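336aa long hypothetical dTDP-glucose 4,6-dehydratase (Pyrococcus horikoshii, PDB 2HUN) binds NAD and probably catalyses the 4,6-dehydration of dTDP-glucose. Local coordinates at residues K60-D65 / F98-V103; G164-Y169 / E235-Y240; P193-R198 / L203-Y208. One frame throughout, in Å; residues are numbered along the deposited sequence.

Contact 1: residues K60-D65 / F98-V103. With NAD (nicotinamide-adenine-dinucleotide), chain C.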
loop_
_atom_site.group_PDB
_atom_site.type_symbol
_atom_site.label_atom_id
_atom_site.label_comp_id
_atom_site.label_asym_id
_atom_site.label_seq_id
_atom_site.Cartn_x
_atom_site.Cartn_y
_atom_site.Cartn_z
ATOM N N LYS A 60 -15.249 15.879 17.474
ATOM C CA LYS A 60 -14.224 15.057 18.090
ATOM C C LYS A 60 -14.546 13.597 17.815
ATOM O O LYS A 60 -15.620 13.109 18.176
ATOM C CB LYS A 60 -14.182 15.315 19.595
ATOM C CG LYS A 60 -13.268 14.385 20.370
ATOM C CD LYS A 60 -12.512 15.158 21.435
ATOM C CE LYS A 60 -11.845 14.237 22.434
ATOM N NZ LYS A 60 -12.825 13.755 23.439
ATOM N N GLY A 61 -13.612 12.906 17.166
ATOM C CA GLY A 61 -13.823 11.509 16.841
ATOM C C GLY A 61 -12.723 10.937 15.969
ATOM O O GLY A 61 -11.878 11.670 15.447
ATOM N N ASP A 62 -12.757 9.619 15.804
ATOM C CA ASP A 62 -11.775 8.874 15.018
ATOM C C ASP A 62 -12.335 8.559 13.628
ATOM O O ASP A 62 -13.440 8.036 13.517
ATOM C CB ASP A 62 -11.460 7.568 15.758
ATOM C CG ASP A 62 -10.359 6.767 15.106
ATOM O OD1 ASP A 62 -10.067 6.984 13.913
ATOM O OD2 ASP A 62 -9.796 5.896 15.794
ATOM N N VAL A 63 -11.581 8.868 12.574
ATOM C CA VAL A 63 -12.046 8.585 11.217
ATOM C C VAL A 63 -12.331 7.094 11.048
ATOM O O VAL A 63 -13.010 6.680 10.109
ATOM C CB VAL A 63 -11.008 9.006 10.141
ATOM C CG1 VAL A 63 -10.921 10.514 10.065
ATOM C CG2 VAL A 63 -9.645 8.408 10.459
ATOM N N ALA A 64 -11.802 6.291 11.964
ATOM C CA ALA A 64 -12.004 4.848 11.935
ATOM C C ALA A 64 -13.345 4.465 12.564
ATOM O O ALA A 64 -13.687 3.287 12.646
ATOM C CB ALA A 64 -10.868 4.153 12.674
ATOM N N ASP A 65 -14.095 5.464 13.013
ATOM C CA ASP A 65 -15.402 5.246 13.639
ATOM C C ASP A 65 -16.437 5.365 12.529
ATOM O O ASP A 65 -16.962 6.452 12.281
ATOM C CB ASP A 65 -15.657 6.324 14.699
ATOM C CG ASP A 65 -16.944 6.095 15.482
ATOM O OD1 ASP A 65 -17.823 5.346 15.002
ATOM O OD2 ASP A 65 -17.078 6.683 16.576
ATOM N N PHE A 98 -0.320 3.013 13.908
ATOM C CA PHE A 98 -0.304 3.501 12.535
ATOM C C PHE A 98 -1.204 2.719 11.583
ATOM O O PHE A 98 -1.838 3.309 10.705
ATOM C CB PHE A 98 1.145 3.571 12.060
ATOM C CG PHE A 98 1.979 4.515 12.885
ATOM C CD1 PHE A 98 2.266 4.222 14.213
ATOM C CD2 PHE A 98 2.402 5.729 12.366
ATOM C CE1 PHE A 98 2.959 5.131 15.015
ATOM C CE2 PHE A 98 3.094 6.638 13.154
ATOM C CZ PHE A 98 3.371 6.338 14.483
ATOM N N LEU A 99 -1.283 1.406 11.770
ATOM C CA LEU A 99 -2.150 0.575 10.939
ATOM C C LEU A 99 -3.587 1.057 11.133
ATOM O O LEU A 99 -4.345 1.217 10.173
ATOM C CB LEU A 99 -2.061 -0.896 11.360
ATOM C CG LEU A 99 -3.013 -1.866 10.649
ATOM C CD1 LEU A 99 -2.497 -2.152 9.248
ATOM C CD2 LEU A 99 -3.118 -3.161 11.445
ATOM N N HIS A 100 -3.950 1.296 12.391
ATOM C CA HIS A 100 -5.299 1.737 12.725
ATOM C C HIS A 100 -5.706 3.089 12.146
ATOM O O HIS A 100 -6.718 3.197 11.456
ATOM C CB HIS A 100 -5.479 1.798 14.237
ATOM C CG HIS A 100 -6.822 2.307 14.653
ATOM N ND1 HIS A 100 -7.962 1.538 14.583
ATOM C CD2 HIS A 100 -7.213 3.521 15.108
ATOM C CE1 HIS A 100 -8.999 2.253 14.982
ATOM N NE2 HIS A 100 -8.572 3.461 15.306
ATOM N N SER A 101 -4.934 4.127 12.446
ATOM C CA SER A 101 -5.261 5.461 11.956
ATOM C C SER A 101 -4.990 5.659 10.465
ATOM O O SER A 101 -5.811 6.248 9.759
ATOM C CB SER A 101 -4.499 6.534 12.752
ATOM O OG SER A 101 -4.963 6.629 14.092
ATOM N N ASN A 102 -3.852 5.167 9.985
ATOM C CA ASN A 102 -3.503 5.359 8.578
ATOM C C ASN A 102 -4.207 4.407 7.620
ATOM O O ASN A 102 -4.795 4.848 6.635
ATOM C CB ASN A 102 -1.984 5.266 8.397
ATOM C CG ASN A 102 -1.237 6.288 9.243
ATOM O OD1 ASN A 102 -1.828 7.248 9.732
ATOM N ND2 ASN A 102 0.065 6.090 9.407
ATOM N N VAL A 103 -4.156 3.110 7.903
ATOM C CA VAL A 103 -4.802 2.133 7.038
ATOM C C VAL A 103 -6.290 1.949 7.330
ATOM O O VAL A 103 -7.118 2.190 6.452
ATOM C CB VAL A 103 -4.111 0.758 7.120
ATOM C CG1 VAL A 103 -4.855 -0.240 6.241
ATOM C CG2 VAL A 103 -2.655 0.872 6.658
HETATM P PA NAD C . -0.047 16.375 12.829
HETATM O O1A NAD C . 0.553 15.268 13.589
HETATM O O2A NAD C . 0.289 17.782 13.189
HETATM O O5B NAD C . -1.639 16.225 12.955
HETATM C C5B NAD C . -2.351 15.026 12.618
HETATM C C4B NAD C . -3.799 15.326 13.030
HETATM O O4B NAD C . -4.654 14.215 12.698
HETATM C C3B NAD C . -3.914 15.540 14.566
HETATM O O3B NAD C . -4.720 16.696 14.850
HETATM C C2B NAD C . -4.491 14.201 15.060
HETATM O O2B NAD C . -5.231 14.239 16.281
HETATM C C1B NAD C . -5.332 13.756 13.863
HETATM N N9A NAD C . -5.514 12.291 13.763
HETATM C C8A NAD C . -4.572 11.330 13.746
HETATM N N7A NAD C . -5.159 10.139 13.643
HETATM C C5A NAD C . -6.475 10.321 13.591
HETATM C C6A NAD C . -7.605 9.462 13.487
HETATM N N6A NAD C . -7.510 8.141 13.417
HETATM N N1A NAD C . -8.881 10.073 13.464
HETATM C C2A NAD C . -9.004 11.468 13.545
HETATM N N3A NAD C . -7.940 12.276 13.646
HETATM C C4A NAD C . -6.707 11.705 13.666
HETATM O O3 NAD C . 0.530 16.184 11.361
HETATM P PN NAD C . 0.438 16.956 9.982
HETATM O O1N NAD C . 1.871 17.262 9.704
HETATM O O2N NAD C . -0.445 18.138 10.061
HETATM O O5D NAD C . 0.006 15.830 8.906
HETATM C C5D NAD C . -1.147 15.924 8.065
HETATM C C4D NAD C . -0.995 14.919 6.894
HETATM O O4D NAD C . 0.021 15.356 5.976
HETATM C C3D NAD C . -0.628 13.508 7.370
HETATM O O3D NAD C . -1.428 12.552 6.625
HETATM C C2D NAD C . 0.884 13.394 7.029
HETATM O O2D NAD C . 1.226 12.031 6.764
HETATM C C1D NAD C . 0.994 14.306 5.818
HETATM N N1N NAD C . 2.324 14.916 5.612
HETATM C C2N NAD C . 2.874 15.888 6.514
HETATM C C3N NAD C . 4.142 16.429 6.238
HETATM C C7N NAD C . 4.791 17.487 7.158
HETATM O O7N NAD C . 5.822 18.056 6.776
HETATM N N7N NAD C . 4.226 17.777 8.324
HETATM C C4N NAD C . 4.861 16.014 5.087
HETATM C C5N NAD C . 4.305 15.055 4.214
HETATM C C6N NAD C . 3.039 14.500 4.462
#
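The adenine pocket of the NAD-binding Rossmann fold is bordered by Asp62, which His100 holds from behind; the two meet between the loop after strand 56-60 and helix 96-116. His100 NE2 donates to Asp62 OD2 at 2.8 Å; the carboxylate oxygen lies in the imidazole plane, and is met on its syn side. The two flat groups stand nearly perpendicular, their planes 80° apart. Beside this bond the methyl of Ala64 packs obliquely against the imidazole, CB 3.5 Å from His100 CE1. Asp62 swings its carboxylate away from the backbone N (chi1 -175°), where Asp62 OD1 accepts from NAD N6A at 2.9 Å. The same amino group also donates to Ser101 OG, so the loop and the helix share it. Lys37 is a further partner of that hydroxyl. His100 is thus placed as a second-shell residue and probably restrains the carboxylate that reads the adenine amino group. The loop adds a methyl and a backbone amide: Val63 CG2 lies 3.5 Å from NAD N1A, and Val63 N donates to that same ring nitrogen, NAD N1A, at 3.1 Å, with an N-H...N angle of 167°.

Contact 2: residues G164-Y169 / E235-Y240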
loop_
_atom_site.group_PDB
_atom_site.type_symbol
_atom_site.label_atom_id
_atom_site.label_comp_id
_atom_site.label_asym_id
_atom_site.label_seq_id
_atom_site.Cartn_x
_atom_site.Cartn_y
_atom_site.Cartn_z
ATOM N N GLY A 164 -7.606 1.732 -5.452
ATOM C CA GLY A 164 -8.503 0.622 -5.721
ATOM C C GLY A 164 -9.977 0.942 -5.584
ATOM O O GLY A 164 -10.772 0.620 -6.469
ATOM N N TRP A 165 -10.348 1.561 -4.469
ATOM C CA TRP A 165 -11.741 1.923 -4.215
ATOM C C TRP A 165 -12.257 2.922 -5.251
ATOM O O TRP A 165 -13.401 2.839 -5.694
ATOM C CB TRP A 165 -11.883 2.510 -2.809
ATOM C CG TRP A 165 -12.414 1.536 -1.779
ATOM C CD1 TRP A 165 -13.614 1.609 -1.133
ATOM C CD2 TRP A 165 -11.750 0.376 -1.257
ATOM N NE1 TRP A 165 -13.740 0.575 -0.240
ATOM C CE2 TRP A 165 -12.610 -0.199 -0.293
ATOM C CE3 TRP A 165 -10.512 -0.232 -1.507
ATOM C CZ2 TRP A 165 -12.272 -1.352 0.425
ATOM C CZ3 TRP A 165 -10.175 -1.381 -0.795
ATOM C CH2 TRP A 165 -11.055 -1.928 0.161
ATOM N N THR A 166 -11.402 3.859 -5.644
ATOM C CA THR A 166 -11.771 4.868 -6.623
ATOM C C THR A 166 -12.232 4.234 -7.940
ATOM O O THR A 166 -13.240 4.648 -8.515
ATOM C CB THR A 166 -10.585 5.820 -6.899
ATOM O OG1 THR A 166 -10.297 6.575 -5.714
ATOM C CG2 THR A 166 -10.909 6.777 -8.039
ATOM N N ARG A 167 -11.491 3.235 -8.409
ATOM C CA ARG A 167 -11.820 2.547 -9.655
ATOM C C ARG A 167 -12.963 1.558 -9.470
ATOM O O ARG A 167 -13.817 1.412 -10.342
ATOM C CB ARG A 167 -10.577 1.833 -10.198
ATOM C CG ARG A 167 -9.533 2.802 -10.748
ATOM C CD ARG A 167 -8.142 2.185 -10.862
ATOM N NE ARG A 167 -7.200 3.147 -11.426
ATOM C CZ ARG A 167 -7.133 3.456 -12.716
ATOM N NH1 ARG A 167 -7.949 2.871 -13.583
ATOM N NH2 ARG A 167 -6.258 4.363 -13.141
ATOM N N THR A 168 -12.987 0.887 -8.326
ATOM C CA THR A 168 -14.036 -0.082 -8.060
ATOM C C THR A 168 -15.423 0.555 -7.999
ATOM O O THR A 168 -16.363 0.061 -8.618
ATOM C CB THR A 168 -13.799 -0.818 -6.732
ATOM O OG1 THR A 168 -12.582 -1.563 -6.808
ATOM C CG2 THR A 168 -14.950 -1.767 -6.439
ATOM N N TYR A 169 -15.539 1.660 -7.263
ATOM C CA TYR A 169 -16.821 2.329 -7.079
ATOM C C TYR A 169 -16.971 3.661 -7.800
ATOM O O TYR A 169 -17.852 4.458 -7.472
ATOM C CB TYR A 169 -17.059 2.508 -5.581
ATOM C CG TYR A 169 -16.966 1.202 -4.822
ATOM C CD1 TYR A 169 -17.961 0.235 -4.937
ATOM C CD2 TYR A 169 -15.859 0.915 -4.020
ATOM C CE1 TYR A 169 -17.858 -0.986 -4.275
ATOM C CE2 TYR A 169 -15.746 -0.303 -3.355
ATOM C CZ TYR A 169 -16.748 -1.249 -3.488
ATOM O OH TYR A 169 -16.635 -2.465 -2.847
ATOM N N GLU A 235 -7.815 15.548 -11.248
ATOM C CA GLU A 235 -8.555 14.472 -11.896
ATOM C C GLU A 235 -8.608 13.238 -11.006
ATOM O O GLU A 235 -7.647 12.925 -10.306
ATOM C CB GLU A 235 -7.901 14.134 -13.234
ATOM C CG GLU A 235 -7.549 15.374 -14.041
ATOM C CD GLU A 235 -6.884 15.051 -15.363
ATOM O OE1 GLU A 235 -5.942 14.225 -15.382
ATOM O OE2 GLU A 235 -7.299 15.635 -16.387
ATOM N N SER A 236 -9.738 12.539 -11.038
ATOM C CA SER A 236 -9.919 11.346 -10.227
ATOM C C SER A 236 -8.951 10.252 -10.661
ATOM O O SER A 236 -8.567 10.192 -11.824
ATOM C CB SER A 236 -11.360 10.844 -10.349
ATOM O OG SER A 236 -11.606 9.770 -9.458
ATOM N N ARG A 237 -8.558 9.399 -9.717
ATOM C CA ARG A 237 -7.639 8.295 -9.991
ATOM C C ARG A 237 -6.195 8.756 -10.195
ATOM O O ARG A 237 -5.326 7.946 -10.514
ATOM C CB ARG A 237 -8.095 7.520 -11.236
ATOM C CG ARG A 237 -9.558 7.117 -11.189
ATOM C CD ARG A 237 -10.024 6.352 -12.427
ATOM N NE ARG A 237 -11.407 5.909 -12.252
ATOM C CZ ARG A 237 -12.011 4.994 -13.004
ATOM N NH1 ARG A 237 -11.358 4.412 -14.000
ATOM N NH2 ARG A 237 -13.269 4.652 -12.753
ATOM N N GLU A 238 -5.934 10.045 -10.002
ATOM C CA GLU A 238 -4.584 10.581 -10.193
ATOM C C GLU A 238 -3.851 10.971 -8.909
ATOM O O GLU A 238 -4.448 11.478 -7.960
ATOM C CB GLU A 238 -4.616 11.817 -11.099
ATOM C CG GLU A 238 -5.105 11.592 -12.520
ATOM C CD GLU A 238 -4.204 10.667 -13.321
ATOM O OE1 GLU A 238 -3.038 10.472 -12.919
ATOM O OE2 GLU A 238 -4.657 10.147 -14.362
ATOM N N ILE A 239 -2.542 10.734 -8.899
ATOM C CA ILE A 239 -1.705 11.101 -7.770
ATOM C C ILE A 239 -0.949 12.368 -8.178
ATOM O O ILE A 239 -0.519 12.505 -9.334
ATOM C CB ILE A 239 -0.690 9.987 -7.424
ATOM C CG1 ILE A 239 -1.433 8.702 -7.040
ATOM C CG2 ILE A 239 0.210 10.439 -6.268
ATOM C CD1 ILE A 239 -0.511 7.566 -6.631
ATOM N N TYR A 240 -0.802 13.294 -7.235
ATOM C CA TYR A 240 -0.112 14.548 -7.496
ATOM C C TYR A 240 1.005 14.818 -6.484
ATOM O O TYR A 240 0.738 15.038 -5.302
ATOM C CB TYR A 240 -1.110 15.720 -7.458
ATOM C CG TYR A 240 -2.130 15.728 -8.576
ATOM C CD1 TYR A 240 -1.811 16.233 -9.841
ATOM C CD2 TYR A 240 -3.418 15.229 -8.368
ATOM C CE1 TYR A 240 -2.758 16.243 -10.874
ATOM C CE2 TYR A 240 -4.363 15.232 -9.387
ATOM C CZ TYR A 240 -4.032 15.740 -10.632
ATOM O OH TYR A 240 -4.982 15.753 -11.621
HETATM O O HOH W 1 -13.565 6.966 -10.823
HETATM O O HOH W 2 -4.815 6.527 -12.489
#
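The last turn of helix 150-168 lies against the type II turn from Glu235 to Glu238, where Thr166 and Arg237 bring their CA atoms to 6.3 Å and Arg237 adopts a left-handed conformation (phi 74°). No direct hydrogen bond joins the two segments. Thr166 points its methyl into the turn: CG2, anti to the backbone N, sits 3.4 Å from Arg237 CG and equally near Ser236 OG. The hydroxyls on both sides are engaged elsewhere, Thr166 OG1 with Val162 O one turn back in the helix and Ser236 OG with Leu171 O and Ala173 N. Helix 150-168 is the helix of the beta-alpha-beta crossover between the parallel strands 121-127 and 172-182 of the Rossmann-type sheet; the turn leads into strand 239-242, which pairs in parallel with 172-182. Across the outer side, Arg167 and Arg237 lay their extended chains over one another, each giving a methylene to the other's guanidinium. Arg237 CD stands over the centre of the Arg167 group, 4.1 Å above its plane, while Arg167 CG covers one face of the Arg237 group nearer its rim. The guanidinium planes are inclined by 50°, and Arg167 NH1 and Arg237 NH1 come to 3.8 Å, a close pair of like charges. One water accepts from Arg237 NE and donates to Thr166 O; a second accepts from Arg167 NH2 at 2.7 Å and donates to Arg237 O, meeting the Arg167 guanidinium edge-on in its plane. Arg167 NE, buried by the contact, has no modelled partner, and the Arg167 side chain also packs on Met146 of the second subunit.

Contact 3: residues P193-R198 / L203-Y208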
loop_
_atom_site.group_PDB
_atom_site.type_symbol
_atom_site.label_atom_id
_atom_site.label_comp_id
_atom_site.label_asym_id
_atom_site.label_seq_id
_atom_site.Cartn_x
_atom_site.Cartn_y
_atom_site.Cartn_z
ATOM N N PRO A 193 11.156 25.435 13.575
ATOM C CA PRO A 193 10.622 26.117 14.758
ATOM C C PRO A 193 11.649 26.111 15.893
ATOM O O PRO A 193 11.889 27.132 16.534
ATOM C CB PRO A 193 9.386 25.290 15.106
ATOM C CG PRO A 193 8.937 24.783 13.767
ATOM C CD PRO A 193 10.249 24.362 13.135
ATOM N N LYS A 194 12.248 24.947 16.137
ATOM C CA LYS A 194 13.247 24.812 17.187
ATOM C C LYS A 194 14.376 25.815 16.981
ATOM O O LYS A 194 14.808 26.479 17.926
ATOM C CB LYS A 194 13.823 23.394 17.193
ATOM C CG LYS A 194 14.871 23.154 18.275
ATOM C CD LYS A 194 15.573 21.804 18.107
ATOM C CE LYS A 194 16.241 21.687 16.735
ATOM N NZ LYS A 194 17.123 22.858 16.393
ATOM N N THR A 195 14.853 25.925 15.744
ATOM C CA THR A 195 15.935 26.850 15.431
ATOM C C THR A 195 15.558 28.302 15.723
ATOM O O THR A 195 16.333 29.031 16.342
ATOM C CB THR A 195 16.362 26.733 13.953
ATOM O OG1 THR A 195 16.799 25.394 13.686
ATOM C CG2 THR A 195 17.505 27.695 13.648
ATOM N N ILE A 196 14.377 28.724 15.278
ATOM C CA ILE A 196 13.922 30.094 15.503
ATOM C C ILE A 196 13.815 30.390 16.998
ATOM O O ILE A 196 14.348 31.389 17.485
ATOM C CB ILE A 196 12.544 30.340 14.856
ATOM C CG1 ILE A 196 12.654 30.229 13.332
ATOM C CG2 ILE A 196 12.024 31.714 15.248
ATOM C CD1 ILE A 196 11.320 30.186 12.631
ATOM N N ILE A 197 13.115 29.518 17.717
ATOM C CA ILE A 197 12.932 29.669 19.153
ATOM C C ILE A 197 14.264 29.768 19.902
ATOM O O ILE A 197 14.507 30.733 20.634
ATOM C CB ILE A 197 12.114 28.487 19.717
ATOM C CG1 ILE A 197 10.667 28.587 19.222
ATOM C CG2 ILE A 197 12.178 28.479 21.241
ATOM C CD1 ILE A 197 9.802 27.396 19.580
ATOM N N ARG A 198 15.126 28.775 19.718
ATOM C CA ARG A 198 16.420 28.770 20.387
ATOM C C ARG A 198 17.283 29.982 20.039
ATOM O O ARG A 198 17.925 30.557 20.915
ATOM C CB ARG A 198 17.183 27.483 20.061
ATOM C CG ARG A 198 16.615 26.238 20.735
ATOM C CD ARG A 198 17.363 24.978 20.299
ATOM N NE ARG A 198 18.746 24.946 20.775
ATOM C CZ ARG A 198 19.111 24.589 22.003
ATOM N NH1 ARG A 198 18.195 24.224 22.895
ATOM N NH2 ARG A 198 20.395 24.597 22.341
ATOM N N LEU A 203 20.386 30.677 22.355
ATOM C CA LEU A 203 20.838 29.314 22.618
ATOM C C LEU A 203 21.581 28.747 21.412
ATOM O O LEU A 203 21.296 29.103 20.267
ATOM C CB LEU A 203 19.650 28.406 22.969
ATOM C CG LEU A 203 18.820 28.797 24.195
ATOM C CD1 LEU A 203 17.670 27.818 24.386
ATOM C CD2 LEU A 203 19.710 28.811 25.430
ATOM N N LYS A 204 22.540 27.865 21.681
ATOM C CA LYS A 204 23.333 27.239 20.633
ATOM C C LYS A 204 22.480 26.305 19.782
ATOM O O LYS A 204 21.715 25.495 20.302
ATOM C CB LYS A 204 24.489 26.443 21.245
ATOM C CG LYS A 204 25.520 27.278 21.996
ATOM C CD LYS A 204 26.267 28.219 21.065
ATOM C CE LYS A 204 27.330 29.014 21.815
ATOM N NZ LYS A 204 28.057 29.960 20.918
ATOM N N ILE A 205 22.617 26.427 18.468
ATOM C CA ILE A 205 21.880 25.588 17.539
ATOM C C ILE A 205 22.811 24.445 17.133
ATOM O O ILE A 205 23.789 24.656 16.424
ATOM C CB ILE A 205 21.473 26.394 16.287
ATOM C CG1 ILE A 205 20.485 27.495 16.686
ATOM C CG2 ILE A 205 20.882 25.470 15.230
ATOM C CD1 ILE A 205 20.326 28.588 15.644
ATOM N N PRO A 206 22.528 23.217 17.580
ATOM C CA PRO A 206 23.426 22.124 17.196
ATOM C C PRO A 206 23.232 21.689 15.763
ATOM O O PRO A 206 22.146 21.796 15.209
ATOM C CB PRO A 206 23.077 20.999 18.160
ATOM C CG PRO A 206 21.815 21.440 18.874
ATOM C CD PRO A 206 21.324 22.703 18.251
ATOM N N ILE A 207 24.300 21.182 15.169
ATOM C CA ILE A 207 24.297 20.667 13.808
ATOM C C ILE A 207 25.196 19.440 13.709
ATOM O O ILE A 207 26.416 19.514 13.747
ATOM C CB ILE A 207 24.814 21.748 12.865
ATOM C CG1 ILE A 207 25.673 21.117 11.764
ATOM C CG2 ILE A 207 25.702 22.730 13.651
ATOM C CD1 ILE A 207 25.622 21.917 10.468
ATOM N N TYR A 208 24.546 18.269 13.651
ATOM C CA TYR A 208 25.331 17.044 13.729
ATOM C C TYR A 208 26.025 16.739 12.402
ATOM O O TYR A 208 25.404 16.351 11.420
ATOM C CB TYR A 208 24.391 15.897 14.101
ATOM C CG TYR A 208 23.631 16.244 15.332
ATOM C CD1 TYR A 208 22.596 17.172 15.269
ATOM C CD2 TYR A 208 23.935 15.629 16.546
ATOM C CE1 TYR A 208 21.861 17.474 16.407
ATOM C CE2 TYR A 208 23.206 15.938 17.686
ATOM C CZ TYR A 208 22.176 16.858 17.619
ATOM O OH TYR A 208 21.431 17.153 18.744
HETATM O O HOH W 3 19.586 21.997 14.964
#
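Arg198 reaches from helix 191-200 across to the chain that returns as strand 205-208, and its side chain carries most of the contact. Its CB starts against Leu203, 3.9 Å from Leu203 CB, and CG continues past the CD1 methyl of the same leucine. The chain then bends at chi3 (67°), which brings the guanidinium to the carbonyl of Lys204. Arg198 NE makes a weak hydrogen bond to Lys204 O and lies 4.2 Å from Pro206 CD, which approaches the guanidinium obliquely. Arg198 CZ is 4.0 Å from Leu203 CB, which lies over one face of the group towards its rim. At the tip, Arg198 NH2 gives the stronger bond, 2.6 Å to Lys204 O; the oxygen is in the guanidinium plane and the nitrogen in the carbonyl plane. NH1 packs by Leu203 CD1 and is hydrogen-bonded to the carbonyls of Ile326 and His328, so the group also ties down the C-terminal part of the chain. A leucine here would probably leave the carbonyls of Lys204, Ile326 and His328 without their guanidinium donor. The backbone adds a further tie, Leu203 N to Arg198 O at 2.9 Å. Deeper in, the methyl of Thr195 meets the end of Ile205, Thr195 CG2 to Ile205 CD1 3.6 Å, the side chains crossing at about a right angle; helix 250-260 packs against both. Near the other end, a water accepts from Lys194 NZ and donates to Pro206 O. The chain thus reverses after helix 191-200 into strand 205-208, which pairs in parallel with strand 268-271, an arrangement consistent with the smaller C-terminal part of an extended short-chain dehydrogenase/reductase, the part that usually receives the nucleotide sugar.

In the fold
None of the three contacts is wholly buried: each mixes buried with partly exposed residues. Contact 1 belongs to the cofactor site, and its polar groups serve the adenine. Contacts 2 and 3 lie away from the annotated sites, on opposite sides of the chain's centre, about 42 Å apart between centres, although 193-198 and 203-208 fall within the chain loop that contact 2 closes. Contacts 1 and 2 both belong to the main sheet and its flanking helices and touch the second subunit, whereas contact 3 joins elements around the small two-stranded sheet and meets no other chain. Chemistry follows place: direct side-chain bonding at the ligand, arginines crossing methylene over guanidinium, with waters linking them to backbone carbonyls, in contact 2, and an arginine gripping backbone carbonyls in contact 3.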